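Long-range contacts in putative mannose-6-phosphate isomerase YvyI (Bacillus subtilis, PDB 1QWR), which probably catalyses the reversible isomerisation of D-mannose 6-phosphate to D-fructose 6-phosphate, with one zinc ion bound per subunit: residues V14-L25 with Y31-W42; I44-V54 with G61-E69. All blocks are in the same frame, centred on the assembly; numbering follows the deposited sequence.

Contact 1 (V14-L25 with Y31-W42); sequences VFKEKIWGGTAL and YSIPSESTGECW. With SO4 (sulfate ion), chain C; ACT (acetate ion), chain F.
A classic beta bulge, in which Lys16 faces both Gly39 and Glu40, marks the antiparallel pairing of 14-17 with 38-42 beside an anion-binding pocket of the catalytic domain. Lys16 O accepts from Glu40 N at 3.2 Å and, weakly, from Gly39 N, while Lys16 N donates to Glu40 O. Beyond the bulge, Gly22 and Thr38 form a further bridge. On the face that carries Lys16, Glu40 and Trp42, the lysine chain bends at chi2 (-64°) and lies across the indole, with CE 3.7 Å from the centroid of the six-membered ring. NZ stands farther out over the same face as a cation-pi partner and also bonds Lys49 O. Trp42 NE1 donates 2.7 Å, in its ring plane, to the anti lone pair of Glu40 OE1, an oxygen that also meets Lys88. Were Trp42 an alanine, the Lys16 methylenes would be likely to lose their flat support and Glu40 OE1 the indole N-H. In this cupin-clan domain the turn 18-21 helps build the pocket: Lys18 NZ and Trp20 NE1 each donate at 2.9 Å to O2 of a sulfate, probably from the crystallisation liquor, and Ser97, Lys99, Arg210 and Arg196, the probable active-site arginine, bind the same ion. Water 1 links Lys18 NZ to Glu40 OE2. Glycine suits position 39 because a side chain would strike Lys18 CB and the Trp20 ring; Trp20 CZ3 comes 3.5 Å from Gly39 O. On the opposite face Phe15 fills an apolar niche. Its edge is turned to the face of Tyr31 (planes at 60°), Ile33 CG2 sits over one of its own faces, Pro34 CG is 3.5 Å from Phe15 CB, and Cys41 SG lies oblique to the ring, 3.7 Å from Phe15 CE1.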
loop_
_atom_site.group_PDB
_atom_site.type_symbol
_atom_site.label_atom_id
_atom_site.label_comp_id
_atom_site.label_asym_id
_atom_site.label_seq_id
_atom_site.Cartn_x
_atom_site.Cartn_y
_atom_site.Cartn_z
ATOM N N VAL A 14 9.505 -3.542 -8.061
ATOM C CA VAL A 14 10.002 -4.832 -7.597
ATOM C C VAL A 14 8.753 -5.713 -7.571
ATOM O O VAL A 14 7.673 -5.211 -7.260
ATOM C CB VAL A 14 10.538 -4.708 -6.156
ATOM C CG1 VAL A 14 10.884 -6.077 -5.589
ATOM C CG2 VAL A 14 11.762 -3.802 -6.154
ATOM N N PHE A 15 8.873 -7.005 -7.877
ATOM C CA PHE A 15 7.691 -7.863 -7.879
ATOM C C PHE A 15 7.795 -9.079 -6.971
ATOM O O PHE A 15 8.886 -9.595 -6.732
ATOM C CB PHE A 15 7.372 -8.312 -9.311
ATOM C CG PHE A 15 7.029 -7.172 -10.235
ATOM C CD1 PHE A 15 5.745 -6.634 -10.259
ATOM C CD2 PHE A 15 8.007 -6.604 -11.034
ATOM C CE1 PHE A 15 5.441 -5.522 -11.076
ATOM C CE2 PHE A 15 7.723 -5.505 -11.844
ATOM C CZ PHE A 15 6.436 -4.960 -11.865
ATOM N N LYS A 16 6.649 -9.543 -6.480
ATOM C CA LYS A 16 6.615 -10.709 -5.610
ATOM C C LYS A 16 5.568 -11.716 -6.060
ATOM O O LYS A 16 4.399 -11.378 -6.203
ATOM C CB LYS A 16 6.284 -10.317 -4.163
ATOM C CG LYS A 16 7.265 -9.367 -3.511
ATOM C CD LYS A 16 8.653 -9.989 -3.372
ATOM C CE LYS A 16 9.561 -9.103 -2.531
ATOM N NZ LYS A 16 10.982 -9.551 -2.609
ATOM N N GLU A 17 5.989 -12.960 -6.263
ATOM C CA GLU A 17 5.050 -14.021 -6.628
ATOM C C GLU A 17 4.179 -14.387 -5.423
ATOM O O GLU A 17 4.632 -14.335 -4.280
ATOM C CB GLU A 17 5.815 -15.270 -7.078
ATOM C CG GLU A 17 6.489 -15.125 -8.409
ATOM C CD GLU A 17 7.347 -16.332 -8.755
ATOM O OE1 GLU A 17 6.868 -17.479 -8.600
ATOM O OE2 GLU A 17 8.500 -16.128 -9.184
ATOM N N LYS A 18 2.932 -14.758 -5.685
ATOM C CA LYS A 18 1.997 -15.136 -4.632
ATOM C C LYS A 18 1.079 -16.214 -5.181
ATOM O O LYS A 18 0.690 -16.164 -6.354
ATOM C CB LYS A 18 1.152 -13.937 -4.210
ATOM C CG LYS A 18 1.906 -12.871 -3.418
ATOM C CD LYS A 18 2.117 -13.316 -1.966
ATOM C CE LYS A 18 2.867 -12.244 -1.168
ATOM N NZ LYS A 18 2.972 -12.561 0.288
ATOM N N ILE A 19 0.712 -17.176 -4.343
ATOM C CA ILE A 19 -0.172 -18.219 -4.834
ATOM C C ILE A 19 -1.489 -17.604 -5.280
ATOM O O ILE A 19 -2.157 -18.151 -6.153
ATOM C CB ILE A 19 -0.444 -19.305 -3.756
ATOM C CG1 ILE A 19 -1.239 -18.726 -2.578
ATOM C CG2 ILE A 19 0.873 -19.866 -3.265
ATOM C CD1 ILE A 19 -1.656 -19.802 -1.536
ATOM N N TRP A 20 -1.858 -16.457 -4.699
ATOM C CA TRP A 20 -3.109 -15.798 -5.048
ATOM C C TRP A 20 -2.935 -14.727 -6.134
ATOM O O TRP A 20 -3.881 -14.013 -6.485
ATOM C CB TRP A 20 -3.743 -15.166 -3.800
ATOM C CG TRP A 20 -2.797 -14.335 -2.954
ATOM C CD1 TRP A 20 -2.148 -14.732 -1.812
ATOM C CD2 TRP A 20 -2.410 -12.966 -3.179
ATOM N NE1 TRP A 20 -1.384 -13.695 -1.316
ATOM C CE2 TRP A 20 -1.530 -12.601 -2.133
ATOM C CE3 TRP A 20 -2.725 -12.016 -4.164
ATOM C CZ2 TRP A 20 -0.959 -11.318 -2.040
ATOM C CZ3 TRP A 20 -2.160 -10.746 -4.076
ATOM C CH2 TRP A 20 -1.286 -10.410 -3.019
ATOM N N GLY A 21 -1.725 -14.633 -6.664
ATOM C CA GLY A 21 -1.444 -13.646 -7.693
ATOM C C GLY A 21 -1.858 -14.059 -9.097
ATOM O O GLY A 21 -2.262 -15.203 -9.339
ATOM N N GLY A 22 -1.756 -13.112 -10.023
ATOM C CA GLY A 22 -2.122 -13.370 -11.406
ATOM C C GLY A 22 -1.217 -12.629 -12.375
ATOM O O GLY A 22 -0.017 -12.520 -12.141
ATOM N N THR A 23 -1.803 -12.111 -13.459
ATOM C CA THR A 23 -1.044 -11.382 -14.480
ATOM C C THR A 23 -1.600 -9.972 -14.683
ATOM O O THR A 23 -1.169 -9.275 -15.593
ATOM C CB THR A 23 -1.079 -12.115 -15.883
ATOM O OG1 THR A 23 -2.431 -12.211 -16.339
ATOM C CG2 THR A 23 -0.495 -13.520 -15.795
ATOM N N ALA A 24 -2.540 -9.540 -13.845
ATOM C CA ALA A 24 -3.125 -8.209 -14.013
ATOM C C ALA A 24 -2.093 -7.077 -14.016
ATOM O O ALA A 24 -2.311 -6.038 -14.649
ATOM C CB ALA A 24 -4.194 -7.950 -12.936
ATOM N N LEU A 25 -0.976 -7.266 -13.320
ATOM C CA LEU A 25 0.046 -6.212 -13.279
ATOM C C LEU A 25 0.653 -6.036 -14.666
ATOM O O LEU A 25 1.064 -4.937 -15.052
ATOM C CB LEU A 25 1.129 -6.555 -12.244
ATOM C CG LEU A 25 0.607 -6.411 -10.808
ATOM C CD1 LEU A 25 1.545 -7.082 -9.802
ATOM C CD2 LEU A 25 0.491 -4.901 -10.495
ATOM N N TYR A 31 3.539 -4.024 -17.000
ATOM C CA TYR A 31 4.748 -4.483 -16.320
ATOM C C TYR A 31 5.247 -5.858 -16.766
ATOM O O TYR A 31 4.469 -6.737 -17.131
ATOM C CB TYR A 31 4.515 -4.589 -14.809
ATOM C CG TYR A 31 4.196 -3.304 -14.090
ATOM C CD1 TYR A 31 4.837 -2.104 -14.426
ATOM C CD2 TYR A 31 3.312 -3.302 -13.006
ATOM C CE1 TYR A 31 4.608 -0.935 -13.688
ATOM C CE2 TYR A 31 3.081 -2.149 -12.278
ATOM C CZ TYR A 31 3.733 -0.973 -12.618
ATOM O OH TYR A 31 3.509 0.151 -11.860
ATOM N N SER A 32 6.560 -6.041 -16.692
ATOM C CA SER A 32 7.177 -7.327 -16.998
ATOM C C SER A 32 7.212 -8.006 -15.657
ATOM O O SER A 32 7.925 -7.555 -14.769
ATOM C CB SER A 32 8.608 -7.149 -17.499
ATOM O OG SER A 32 8.601 -6.628 -18.803
ATOM N N ILE A 33 6.457 -9.084 -15.491
ATOM C CA ILE A 33 6.417 -9.754 -14.208
ATOM C C ILE A 33 7.181 -11.081 -14.196
ATOM O O ILE A 33 7.341 -11.718 -15.233
ATOM C CB ILE A 33 4.960 -9.958 -13.765
ATOM C CG1 ILE A 33 4.197 -10.790 -14.799
ATOM C CG2 ILE A 33 4.270 -8.583 -13.611
ATOM C CD1 ILE A 33 2.670 -10.871 -14.514
ATOM N N PRO A 34 7.628 -11.524 -13.006
ATOM C CA PRO A 34 8.393 -12.757 -12.769
ATOM C C PRO A 34 7.681 -14.063 -13.055
ATOM O O PRO A 34 8.323 -15.043 -13.446
ATOM C CB PRO A 34 8.777 -12.660 -11.287
ATOM C CG PRO A 34 8.529 -11.189 -10.940
ATOM C CD PRO A 34 7.318 -10.877 -11.719
ATOM N N SER A 35 6.375 -14.100 -12.813
ATOM C CA SER A 35 5.607 -15.312 -13.058
ATOM C C SER A 35 4.178 -14.979 -13.442
ATOM O O SER A 35 3.778 -13.806 -13.445
ATOM C CB SER A 35 5.628 -16.229 -11.822
ATOM O OG SER A 35 4.569 -15.961 -10.925
ATOM N N GLU A 36 3.412 -16.004 -13.800
ATOM C CA GLU A 36 2.016 -15.791 -14.162
ATOM C C GLU A 36 1.155 -15.760 -12.894
ATOM O O GLU A 36 -0.075 -15.697 -12.967
ATOM C CB GLU A 36 1.540 -16.878 -15.132
ATOM C CG GLU A 36 2.440 -16.992 -16.354
ATOM C CD GLU A 36 2.530 -15.697 -17.148
ATOM O OE1 GLU A 36 1.550 -15.354 -17.838
ATOM O OE2 GLU A 36 3.579 -15.013 -17.080
ATOM N N SER A 37 1.814 -15.810 -11.735
ATOM C CA SER A 37 1.134 -15.719 -10.440
ATOM C C SER A 37 1.843 -14.630 -9.648
ATOM O O SER A 37 2.447 -14.900 -8.624
ATOM C CB SER A 37 1.221 -17.035 -9.652
ATOM O OG SER A 37 0.299 -17.983 -10.150
ATOM N N THR A 38 1.792 -13.396 -10.146
ATOM C CA THR A 38 2.454 -12.284 -9.460
ATOM C C THR A 38 1.382 -11.518 -8.681
ATOM O O THR A 38 0.474 -10.939 -9.264
ATOM C CB THR A 38 3.159 -11.361 -10.494
ATOM O OG1 THR A 38 4.189 -12.115 -11.167
ATOM C CG2 THR A 38 3.795 -10.137 -9.805
ATOM N N GLY A 39 1.487 -11.532 -7.354
ATOM C CA GLY A 39 0.497 -10.851 -6.550
ATOM C C GLY A 39 0.849 -9.443 -6.126
ATOM O O GLY A 39 -0.048 -8.614 -5.947
ATOM N N GLU A 40 2.134 -9.144 -5.978
ATOM C CA GLU A 40 2.483 -7.804 -5.501
ATOM C C GLU A 40 3.545 -7.058 -6.293
ATOM O O GLU A 40 4.514 -7.641 -6.775
ATOM C CB GLU A 40 2.951 -7.866 -4.033
ATOM C CG GLU A 40 2.077 -8.735 -3.097
ATOM C CD GLU A 40 2.413 -8.581 -1.602
ATOM O OE1 GLU A 40 3.523 -8.115 -1.260
ATOM O OE2 GLU A 40 1.554 -8.947 -0.757
ATOM N N CYS A 41 3.317 -5.759 -6.437
ATOM C CA CYS A 41 4.286 -4.867 -7.035
ATOM C C CYS A 41 4.673 -3.944 -5.865
ATOM O O CYS A 41 3.829 -3.192 -5.381
ATOM C CB CYS A 41 3.663 -4.010 -8.133
ATOM S SG CYS A 41 4.782 -2.694 -8.720
ATOM N N TRP A 42 5.912 -4.051 -5.380
ATOM C CA TRP A 42 6.426 -3.187 -4.318
ATOM C C TRP A 42 6.881 -1.973 -5.144
ATOM O O TRP A 42 7.961 -1.959 -5.751
ATOM C CB TRP A 42 7.583 -3.900 -3.596
ATOM C CG TRP A 42 7.069 -5.057 -2.747
ATOM C CD1 TRP A 42 5.907 -5.759 -2.924
ATOM C CD2 TRP A 42 7.710 -5.628 -1.593
ATOM N NE1 TRP A 42 5.784 -6.733 -1.945
ATOM C CE2 TRP A 42 6.879 -6.668 -1.119
ATOM C CE3 TRP A 42 8.906 -5.356 -0.918
ATOM C CZ2 TRP A 42 7.206 -7.437 0.005
ATOM C CZ3 TRP A 42 9.234 -6.120 0.202
ATOM C CH2 TRP A 42 8.385 -7.147 0.647
HETATM S S SO4 C . -0.625 -12.948 2.169
HETATM O O1 SO4 C . -1.834 -13.809 2.195
HETATM O O2 SO4 C . 0.227 -13.311 1.032
HETATM O O3 SO4 C . 0.119 -13.080 3.431
HETATM O O4 SO4 C . -1.057 -11.545 2.012
HETATM C C ACT F . 6.511 -10.360 -19.645
HETATM O O ACT F . 7.481 -9.646 -20.023
HETATM O OXT ACT F . 6.173 -10.509 -18.434
HETATM C CH3 ACT F . 5.557 -10.863 -20.720
HETATM O O HOH W 1 2.967 -9.634 1.438
HETATM O O HOH W 2 -1.627 -19.028 -8.716
HETATM O O HOH W 3 -0.116 -9.560 -11.721
#

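Contact 2 (I44-V54 with G61-E69); sequences ISAHPKGPSTV and GKTLIELWE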
loop_
_atom_site.group_PDB
_atom_site.type_symbol
_atom_site.label_atom_id
_atom_site.label_comp_id
_atom_site.label_asym_id
_atom_site.label_seq_id
_atom_site.Cartn_x
_atom_site.Cartn_y
_atom_site.Cartn_z
ATOM N N ILE A 44 6.771 1.741 -4.204
ATOM C CA ILE A 44 7.658 2.725 -3.572
ATOM C C ILE A 44 8.080 1.926 -2.335
ATOM O O ILE A 44 7.313 1.739 -1.394
ATOM C CB ILE A 44 6.947 4.023 -3.174
ATOM C CG1 ILE A 44 6.462 4.767 -4.443
ATOM C CG2 ILE A 44 7.937 4.943 -2.427
ATOM C CD1 ILE A 44 4.953 4.569 -4.778
ATOM N N SER A 45 9.301 1.415 -2.354
ATOM C CA SER A 45 9.746 0.567 -1.263
ATOM C C SER A 45 11.167 0.792 -0.813
ATOM O O SER A 45 12.053 1.003 -1.640
ATOM C CB SER A 45 9.621 -0.906 -1.701
ATOM O OG SER A 45 10.370 -1.809 -0.872
ATOM N N ALA A 46 11.367 0.760 0.501
ATOM C CA ALA A 46 12.702 0.823 1.075
ATOM C C ALA A 46 12.818 -0.409 1.984
ATOM O O ALA A 46 13.685 -0.485 2.869
ATOM C CB ALA A 46 12.913 2.093 1.888
ATOM N N HIS A 47 11.949 -1.391 1.777
ATOM C CA HIS A 47 12.038 -2.573 2.631
ATOM C C HIS A 47 13.229 -3.412 2.168
ATOM O O HIS A 47 13.419 -3.613 0.973
ATOM C CB HIS A 47 10.748 -3.405 2.579
ATOM C CG HIS A 47 10.641 -4.387 3.707
ATOM N ND1 HIS A 47 11.319 -5.591 3.716
ATOM C CD2 HIS A 47 10.036 -4.286 4.912
ATOM C CE1 HIS A 47 11.137 -6.185 4.882
ATOM N NE2 HIS A 47 10.364 -5.415 5.628
ATOM N N PRO A 48 14.051 -3.890 3.116
ATOM C CA PRO A 48 15.233 -4.712 2.806
ATOM C C PRO A 48 14.949 -5.910 1.899
ATOM O O PRO A 48 15.789 -6.288 1.077
ATOM C CB PRO A 48 15.734 -5.141 4.185
ATOM C CG PRO A 48 15.327 -4.007 5.084
ATOM C CD PRO A 48 13.912 -3.675 4.569
ATOM N N LYS A 49 13.769 -6.507 2.025
ATOM C CA LYS A 49 13.414 -7.664 1.194
ATOM C C LYS A 49 13.093 -7.347 -0.273
ATOM O O LYS A 49 12.903 -8.249 -1.085
ATOM C CB LYS A 49 12.238 -8.409 1.821
ATOM C CG LYS A 49 12.581 -9.120 3.129
ATOM C CD LYS A 49 11.373 -9.909 3.619
ATOM C CE LYS A 49 11.638 -10.602 4.964
ATOM N NZ LYS A 49 10.412 -11.275 5.510
ATOM N N GLY A 50 13.025 -6.066 -0.620
ATOM C CA GLY A 50 12.751 -5.715 -1.996
ATOM C C GLY A 50 12.708 -4.211 -2.166
ATOM O O GLY A 50 11.640 -3.672 -2.425
ATOM N N PRO A 51 13.846 -3.504 -2.021
ATOM C CA PRO A 51 13.818 -2.042 -2.171
ATOM C C PRO A 51 13.764 -1.546 -3.616
ATOM O O PRO A 51 14.318 -2.177 -4.539
ATOM C CB PRO A 51 15.086 -1.593 -1.451
ATOM C CG PRO A 51 16.065 -2.731 -1.782
ATOM C CD PRO A 51 15.194 -3.986 -1.632
ATOM N N SER A 52 13.074 -0.422 -3.808
ATOM C CA SER A 52 12.965 0.201 -5.115
ATOM C C SER A 52 14.310 0.803 -5.468
ATOM O O SER A 52 15.057 1.210 -4.599
ATOM C CB SER A 52 11.946 1.346 -5.089
ATOM O OG SER A 52 10.680 0.913 -4.627
ATOM N N THR A 53 14.609 0.885 -6.757
ATOM C CA THR A 53 15.852 1.507 -7.187
ATOM C C THR A 53 15.450 2.745 -7.973
ATOM O O THR A 53 14.435 2.733 -8.661
ATOM C CB THR A 53 16.672 0.566 -8.099
ATOM O OG1 THR A 53 15.836 0.074 -9.152
ATOM C CG2 THR A 53 17.202 -0.607 -7.312
ATOM N N VAL A 54 16.223 3.823 -7.839
ATOM C CA VAL A 54 15.949 5.065 -8.554
ATOM C C VAL A 54 16.103 4.836 -10.049
ATOM O O VAL A 54 17.128 4.317 -10.526
ATOM C CB VAL A 54 16.892 6.169 -8.099
ATOM C CG1 VAL A 54 16.627 7.438 -8.888
ATOM C CG2 VAL A 54 16.711 6.401 -6.610
ATOM N N GLY A 61 19.980 4.190 -10.045
ATOM C CA GLY A 61 20.674 2.997 -9.592
ATOM C C GLY A 61 20.691 2.820 -8.084
ATOM O O GLY A 61 20.746 1.691 -7.600
ATOM N N LYS A 62 20.645 3.922 -7.340
ATOM C CA LYS A 62 20.643 3.854 -5.882
ATOM C C LYS A 62 19.317 3.294 -5.367
ATOM O O LYS A 62 18.291 3.448 -6.026
ATOM C CB LYS A 62 20.879 5.247 -5.305
ATOM C CG LYS A 62 22.274 5.801 -5.645
ATOM C CD LYS A 62 22.652 6.933 -4.716
ATOM C CE LYS A 62 24.072 7.453 -5.000
ATOM N NZ LYS A 62 25.136 6.417 -4.838
ATOM N N THR A 63 19.322 2.643 -4.205
ATOM C CA THR A 63 18.068 2.108 -3.669
ATOM C C THR A 63 17.441 3.196 -2.813
ATOM O O THR A 63 18.116 4.143 -2.417
ATOM C CB THR A 63 18.256 0.902 -2.738
ATOM O OG1 THR A 63 18.960 1.322 -1.557
ATOM C CG2 THR A 63 19.013 -0.218 -3.435
ATOM N N LEU A 64 16.155 3.048 -2.503
ATOM C CA LEU A 64 15.496 4.052 -1.684
ATOM C C LEU A 64 16.121 4.048 -0.306
ATOM O O LEU A 64 16.123 5.066 0.363
ATOM C CB LEU A 64 13.991 3.778 -1.592
ATOM C CG LEU A 64 13.134 4.892 -0.992
ATOM C CD1 LEU A 64 13.396 6.229 -1.716
ATOM C CD2 LEU A 64 11.651 4.507 -1.130
ATOM N N ILE A 65 16.686 2.910 0.121
ATOM C CA ILE A 65 17.334 2.876 1.433
ATOM C C ILE A 65 18.572 3.792 1.421
ATOM O O ILE A 65 18.798 4.555 2.365
ATOM C CB ILE A 65 17.771 1.432 1.819
ATOM C CG1 ILE A 65 16.521 0.533 1.910
ATOM C CG2 ILE A 65 18.559 1.457 3.140
ATOM C CD1 ILE A 65 16.798 -0.958 2.039
ATOM N N GLU A 66 19.383 3.694 0.372
ATOM C CA GLU A 66 20.578 4.532 0.273
ATOM C C GLU A 66 20.179 6.020 0.231
ATOM O O GLU A 66 20.869 6.876 0.781
ATOM C CB GLU A 66 21.407 4.148 -0.964
ATOM C CG GLU A 66 22.655 5.008 -1.160
ATOM C CD GLU A 66 23.664 4.401 -2.121
ATOM O OE1 GLU A 66 24.666 5.081 -2.439
ATOM O OE2 GLU A 66 23.465 3.245 -2.548
ATOM N N LEU A 67 19.066 6.329 -0.422
ATOM C CA LEU A 67 18.595 7.716 -0.460
ATOM C C LEU A 67 18.208 8.159 0.943
ATOM O O LEU A 67 18.566 9.240 1.408
ATOM C CB LEU A 67 17.387 7.847 -1.388
ATOM C CG LEU A 67 17.662 8.116 -2.858
ATOM C CD1 LEU A 67 16.368 8.602 -3.510
ATOM C CD2 LEU A 67 18.738 9.194 -3.002
ATOM N N TRP A 68 17.474 7.315 1.656
ATOM C CA TRP A 68 17.082 7.700 3.010
ATOM C C TRP A 68 18.292 7.901 3.936
ATOM O O TRP A 68 18.360 8.863 4.703
ATOM C CB TRP A 68 16.164 6.635 3.621
ATOM C CG TRP A 68 15.708 6.970 4.981
ATOM C CD1 TRP A 68 16.196 6.497 6.181
ATOM C CD2 TRP A 68 14.593 7.791 5.296
ATOM N NE1 TRP A 68 15.432 6.976 7.219
ATOM C CE2 TRP A 68 14.439 7.771 6.701
ATOM C CE3 TRP A 68 13.700 8.538 4.523
ATOM C CZ2 TRP A 68 13.420 8.476 7.348
ATOM C CZ3 TRP A 68 12.680 9.238 5.171
ATOM C CH2 TRP A 68 12.554 9.197 6.566
ATOM N N GLU A 69 19.266 6.997 3.852
ATOM C CA GLU A 69 20.389 7.098 4.767
ATOM C C GLU A 69 21.461 8.108 4.401
ATOM O O GLU A 69 22.059 8.733 5.289
ATOM C CB GLU A 69 21.009 5.713 4.958
ATOM C CG GLU A 69 19.984 4.684 5.467
ATOM C CD GLU A 69 20.610 3.335 5.785
ATOM O OE1 GLU A 69 21.787 3.132 5.413
ATOM O OE2 GLU A 69 19.926 2.480 6.401
#
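Leu64 and Ile65, in the first turn of helix 64-70, press against the backbone of Ser45 and Ala46, and here the packing is closest. Ile65 CG1 lies 3.2 Å from Ala46 O, and Leu64 CB is 3.4 Å from Ser45 O. Because Leu64 CG stands opposite the backbone N (chi1 -169°), the branch runs on past Ser45 O, and CD2 reaches Ile44 CG2 at 4.0 Å. The small methyl of Ala46 touches both Leu64 CB and Ile65 CG1, while Ile65 CD1 rests on Pro51 CB. Buried Val54 sets CG2 3.8 Å from Leu67 CD1, the two side chains crossing at about a right angle. The looser, more exposed side is the rim at Gly61, Lys62 and Thr53, held mainly by backbone: Val54 N donates to Lys62 O at 2.8 Å in a nearly straight bond, and Gly61 N donates to Val54 O at 2.9 Å. Glycine suits position 61, where phi is 100° and a CB would jam against the preceding carbonyl. Leu64 N bonds Ser52 O. A single bridge between Thr53 and Thr63 is followed at once by a helix whose N-cap is Thr63, its OG1 accepting from Glu66 N.

How the contacts relate
From the N terminus, strand 9-17 runs into a turn and helix 24-29, and contact 1 closes this excursion as strand 38-44 returns antiparallel to it. The chain leaves that strand through the turn 47-50 and enters strand 53-54, which also pairs with strand 9-17; contact 2 then closes the next loop by bringing the start of helix 64-70 back onto the 45-52 loop and strand 53-54. The two closures follow in series, neither nesting nor crossing. They touch all the same: Trp42 CE3 of contact 1 packs 3.5 Å from Gly50 O of contact 2, and Val14 CG2 packs on Pro51 O. Together they tie the start of each helix to the neighbouring strands and loops.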